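Local coordinates for hypothetical protein lpg0944 (Legionella pneumophila subsp. pneumophila str. Philadelphia 1, PDB 4RXV) that is of unknown function, though its N-terminal part, the region captured here, belongs to the RavJ peptidase family and is probably a cysteine peptidase-like domain, at residues V99-C102 with S103-A106; S130-N134 with G135-H139. One frame throughout, in Å; residues are numbered along the deposited sequence. Where two conformers were deposited one is given.

Contact 1: V99-C102 with S103-A106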
loop_
_atom_site.group_PDB
_atom_site.type_symbol
_atom_site.label_atom_id
_atom_site.label_comp_id
_atom_site.label_asym_id
_atom_site.label_seq_id
_atom_site.Cartn_x
_atom_site.Cartn_y
_atom_site.Cartn_z
ATOM N N VAL A 99 -8.552 8.493 2.514
ATOM C CA VAL A 99 -8.998 7.421 3.390
ATOM C C VAL A 99 -8.615 6.069 2.840
ATOM O O VAL A 99 -8.808 5.801 1.671
ATOM C CB VAL A 99 -10.539 7.434 3.544
ATOM C CG1 VAL A 99 -10.985 6.363 4.552
ATOM C CG2 VAL A 99 -11.060 8.791 3.934
ATOM N N SER A 100 -8.154 5.184 3.723
ATOM C CA SER A 100 -7.981 3.778 3.365
ATOM C C SER A 100 -8.027 2.903 4.625
ATOM O O SER A 100 -8.363 3.381 5.718
ATOM C CB SER A 100 -6.710 3.569 2.546
ATOM O OG SER A 100 -6.727 2.333 1.890
ATOM N N GLU A 101 -7.727 1.615 4.468
ATOM C CA GLU A 101 -7.861 0.653 5.547
ATOM C C GLU A 101 -7.011 -0.589 5.216
ATOM O O GLU A 101 -6.311 -0.634 4.190
ATOM C CB GLU A 101 -9.345 0.331 5.827
ATOM C CG GLU A 101 -10.196 0.162 4.580
ATOM C CD GLU A 101 -9.672 -0.934 3.713
ATOM O OE1 GLU A 101 -9.286 -0.666 2.560
ATOM O OE2 GLU A 101 -9.620 -2.081 4.204
ATOM N N CYS A 102 -7.045 -1.581 6.096
ATOM C CA CYS A 102 -6.081 -2.679 6.101
ATOM C C CYS A 102 -6.062 -3.505 4.824
ATOM O O CYS A 102 -5.021 -4.040 4.440
ATOM C CB CYS A 102 -6.393 -3.590 7.299
ATOM S SG CYS A 102 -5.161 -4.794 7.759
ATOM N N SER A 103 -7.221 -3.646 4.198
ATOM C CA SER A 103 -7.322 -4.432 2.981
ATOM C C SER A 103 -6.778 -3.718 1.750
ATOM O O SER A 103 -5.875 -4.220 1.109
ATOM C CB SER A 103 -8.772 -4.860 2.759
ATOM O OG SER A 103 -9.118 -5.835 3.712
ATOM N N ASN A 104 -7.316 -2.557 1.414
ATOM C CA ASN A 104 -7.079 -1.972 0.086
ATOM C C ASN A 104 -5.938 -0.990 0.041
ATOM O O ASN A 104 -5.545 -0.619 -1.057
ATOM C CB ASN A 104 -8.338 -1.282 -0.466
ATOM C CG ASN A 104 -9.468 -2.246 -0.775
ATOM O OD1 ASN A 104 -9.313 -3.475 -0.668
ATOM N ND2 ASN A 104 -10.603 -1.698 -1.203
ATOM N N PHE A 105 -5.388 -0.541 1.172
ATOM C CA PHE A 105 -4.403 0.526 1.112
ATOM C C PHE A 105 -3.213 0.156 0.207
ATOM O O PHE A 105 -2.710 1.000 -0.537
ATOM C CB PHE A 105 -3.941 0.837 2.533
ATOM C CG PHE A 105 -3.471 2.278 2.788
ATOM C CD1 PHE A 105 -3.108 3.150 1.787
ATOM C CD2 PHE A 105 -3.402 2.721 4.090
ATOM C CE1 PHE A 105 -2.680 4.442 2.092
ATOM C CE2 PHE A 105 -2.947 3.988 4.407
ATOM C CZ PHE A 105 -2.581 4.844 3.409
ATOM N N ALA A 106 -2.761 -1.092 0.273
ATOM C CA ALA A 106 -1.621 -1.548 -0.504
ATOM C C ALA A 106 -1.800 -1.285 -2.001
ATOM O O ALA A 106 -0.809 -1.143 -2.709
ATOM C CB ALA A 106 -1.355 -3.006 -0.251
HETATM O O HOH W 1 -3.171 -2.806 2.638
#
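The phenyl ring of F105 receives the S100 methylene on one face: CB of S100 stands 3.7 Å from the ring centroid of F105, displaced toward the rim, in a CH-pi contact. Elsewhere round this ring F21 and Y18 bring their own aromatic rings, the latter almost perpendicular. The S100 hydroxyl lies beside the root of the same side chain, with OG 3.2 Å from F105 CB. The second flat group is the carboxylate of E101, whose two oxygens each receive a backbone N-H of the turn. N104 N reaches OE1 of E101 at 3.0 Å on the syn side, 21° out of the carboxylate plane. S103 N comes instead from above that plane, 2.9 Å from OE2 of E101. A chain folded back by chi1 42° and chi2 59° brings the acid to these amides, although its CB sets off away from them. The main chain of E101 adds a third bond, accepting F105 N at its O over 3.2 Å. One residue on, water 1 accepts from A106 N and probably donates to C102 O, lying between the two. D25 takes up the N-H of C102. Both carboxylate oxygens of the buried E101, and its carbonyl, are thus satisfied by successive backbone amides, and three bonds from one residue tie together the turn between strand 95-100 and helix 105-114.

Contact 2: S130-N134 with G135-H139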
loop_
_atom_site.group_PDB
_atom_site.type_symbol
_atom_site.label_atom_id
_atom_site.label_comp_id
_atom_site.label_asym_id
_atom_site.label_seq_id
_atom_site.Cartn_x
_atom_site.Cartn_y
_atom_site.Cartn_z
ATOM N N SER A 130 -2.300 -11.134 3.240
ATOM C CA SER A 130 -1.453 -11.537 4.349
ATOM C C SER A 130 -2.237 -11.386 5.662
ATOM O O SER A 130 -3.450 -11.181 5.645
ATOM C CB SER A 130 -0.158 -10.718 4.319
ATOM O OG SER A 130 0.754 -11.008 5.361
ATOM N N MET A 131 -1.566 -11.527 6.800
ATOM C CA MET A 131 -2.242 -11.473 8.107
ATOM C C MET A 131 -3.395 -12.469 8.127
ATOM O O MET A 131 -4.550 -12.143 8.395
ATOM C CB MET A 131 -2.671 -10.041 8.462
ATOM C CG MET A 131 -2.944 -9.865 9.938
ATOM S SD MET A 131 -3.458 -8.188 10.347
ATOM C CE MET A 131 -1.946 -7.312 10.070
ATOM N N HIS A 132 -3.030 -13.712 7.854
ATOM C CA HIS A 132 -3.985 -14.801 7.796
ATOM C C HIS A 132 -4.574 -15.087 9.145
ATOM O O HIS A 132 -3.858 -15.152 10.134
ATOM C CB HIS A 132 -3.265 -16.041 7.299
ATOM C CG HIS A 132 -4.161 -17.198 7.037
ATOM N ND1 HIS A 132 -4.069 -18.366 7.755
ATOM C CD2 HIS A 132 -5.156 -17.379 6.138
ATOM C CE1 HIS A 132 -4.978 -19.220 7.317
ATOM N NE2 HIS A 132 -5.644 -18.649 6.328
ATOM N N SER A 133 -5.890 -15.282 9.139
ATOM C CA SER A 133 -6.671 -15.557 10.331
ATOM C C SER A 133 -7.918 -16.330 9.951
ATOM O O SER A 133 -8.779 -15.829 9.229
ATOM C CB SER A 133 -7.090 -14.258 11.001
ATOM O OG SER A 133 -7.633 -14.518 12.271
ATOM N N ASN A 134 -8.020 -17.549 10.448
ATOM C CA ASN A 134 -9.200 -18.368 10.197
ATOM C C ASN A 134 -9.675 -18.388 8.747
ATOM O O ASN A 134 -10.869 -18.248 8.471
ATOM C CB ASN A 134 -10.366 -17.981 11.125
ATOM C CG ASN A 134 -10.703 -16.496 11.113
ATOM O OD1 ASN A 134 -11.615 -16.055 10.405
ATOM N ND2 ASN A 134 -10.016 -15.732 11.963
ATOM N N GLY A 135 -8.742 -18.585 7.820
ATOM C CA GLY A 135 -9.099 -18.751 6.425
ATOM C C GLY A 135 -9.240 -17.442 5.677
ATOM O O GLY A 135 -9.395 -17.449 4.447
ATOM N N ARG A 136 -9.204 -16.333 6.419
ATOM C CA ARG A 136 -9.250 -14.989 5.855
ATOM C C ARG A 136 -7.847 -14.383 5.864
ATOM O O ARG A 136 -7.034 -14.691 6.720
ATOM C CB ARG A 136 -10.203 -14.083 6.657
ATOM C CG ARG A 136 -11.679 -14.492 6.609
ATOM C CD ARG A 136 -12.546 -13.619 7.521
ATOM N NE ARG A 136 -12.181 -13.815 8.922
ATOM C CZ ARG A 136 -12.059 -12.850 9.830
ATOM N NH1 ARG A 136 -12.301 -11.581 9.531
ATOM N NH2 ARG A 136 -11.694 -13.161 11.064
ATOM N N TYR A 137 -7.582 -13.514 4.916
ATOM C CA TYR A 137 -6.348 -12.744 4.898
ATOM C C TYR A 137 -6.726 -11.281 5.141
ATOM O O TYR A 137 -7.319 -10.628 4.288
ATOM C CB TYR A 137 -5.642 -12.928 3.557
ATOM C CG TYR A 137 -5.159 -14.321 3.296
ATOM C CD1 TYR A 137 -3.911 -14.761 3.718
ATOM C CD2 TYR A 137 -5.953 -15.209 2.593
ATOM C CE1 TYR A 137 -3.470 -16.061 3.441
ATOM C CE2 TYR A 137 -5.531 -16.500 2.314
ATOM C CZ TYR A 137 -4.290 -16.921 2.737
ATOM O OH TYR A 137 -3.857 -18.205 2.463
ATOM N N LEU A 138 -6.443 -10.781 6.334
ATOM C CA LEU A 138 -6.965 -9.483 6.752
ATOM C C LEU A 138 -6.295 -8.289 6.086
ATOM O O LEU A 138 -6.852 -7.200 6.083
ATOM C CB LEU A 138 -6.800 -9.297 8.261
ATOM C CG LEU A 138 -7.484 -10.319 9.142
ATOM C CD1 LEU A 138 -7.270 -9.979 10.604
ATOM C CD2 LEU A 138 -8.969 -10.386 8.837
ATOM N N HIS A 139 -5.087 -8.467 5.566
ATOM C CA HIS A 139 -4.223 -7.336 5.224
ATOM C C HIS A 139 -3.511 -7.572 3.905
ATOM O O HIS A 139 -2.710 -8.488 3.795
ATOM C CB HIS A 139 -3.197 -7.220 6.327
ATOM C CG HIS A 139 -2.221 -6.107 6.152
ATOM N ND1 HIS A 139 -2.571 -4.871 5.655
ATOM C CD2 HIS A 139 -0.904 -6.038 6.441
ATOM C CE1 HIS A 139 -1.502 -4.091 5.630
ATOM N NE2 HIS A 139 -0.486 -4.771 6.116
#
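N134 and R136 meet because CG of N134 sits between its own N and carbonyl carbon (chi1 53°), while R136 folds at chi3 (-65°) to bring its guanidinium back over the turn. NE of R136 then lies 2.7 Å from N134 OD1, and NH2 of R136 also donates to that OD1, at 3.0 Å. The oxygen lies in the guanidinium plane, gripped side-on by both nitrogens. Beneath them the backbones of S133 and R136 exchange two hydrogen bonds, the shorter being S133 N to R136 O at 2.7 Å. In the non-hydrogen-bonded pair that follows, H132 lays CD2 over one face of the Y137 ring, 3.4 Å from CE1 of Y137, with the ring planes inclined at 44°. Y137 OH is held elsewhere, by Q157. Farther along, M131 turns a corner yet still accepts L138 N at its O, 3.1 Å away, and its CB packs 3.6 Å from H139 CB. The H139 ring is itself held by D171. The strand gains an extra residue opposite S130, L138 and H139 together forming a classic beta bulge. The whole is a tight antiparallel beta hairpin with a two-residue loop, N134-G135, forming the centre of a type I' turn from S133 to R136.

Contact 1 closes before contact 2 opens along the chain, and their centres lie about 14 Å apart. The first leads from strand 95-100 of a three-stranded mixed sheet into helix 105-114, near the middle of the molecule; the second is the outer end of the hairpin formed by strands 123-133 and 136-146 in a four-stranded antiparallel sheet. They touch where the inner end of contact 2 meets the bend at C102: C102 O is probably hydrogen-bonded to H139 ND1, and C102 SG packs against L138 O, lying 3.3 Å from H139 ND1. With C102 just before helix 105-114 and NE2 of H139 hydrogen-bonded to D171, the junction is consistent with the Cys-His-Asp site of clan CA peptidases.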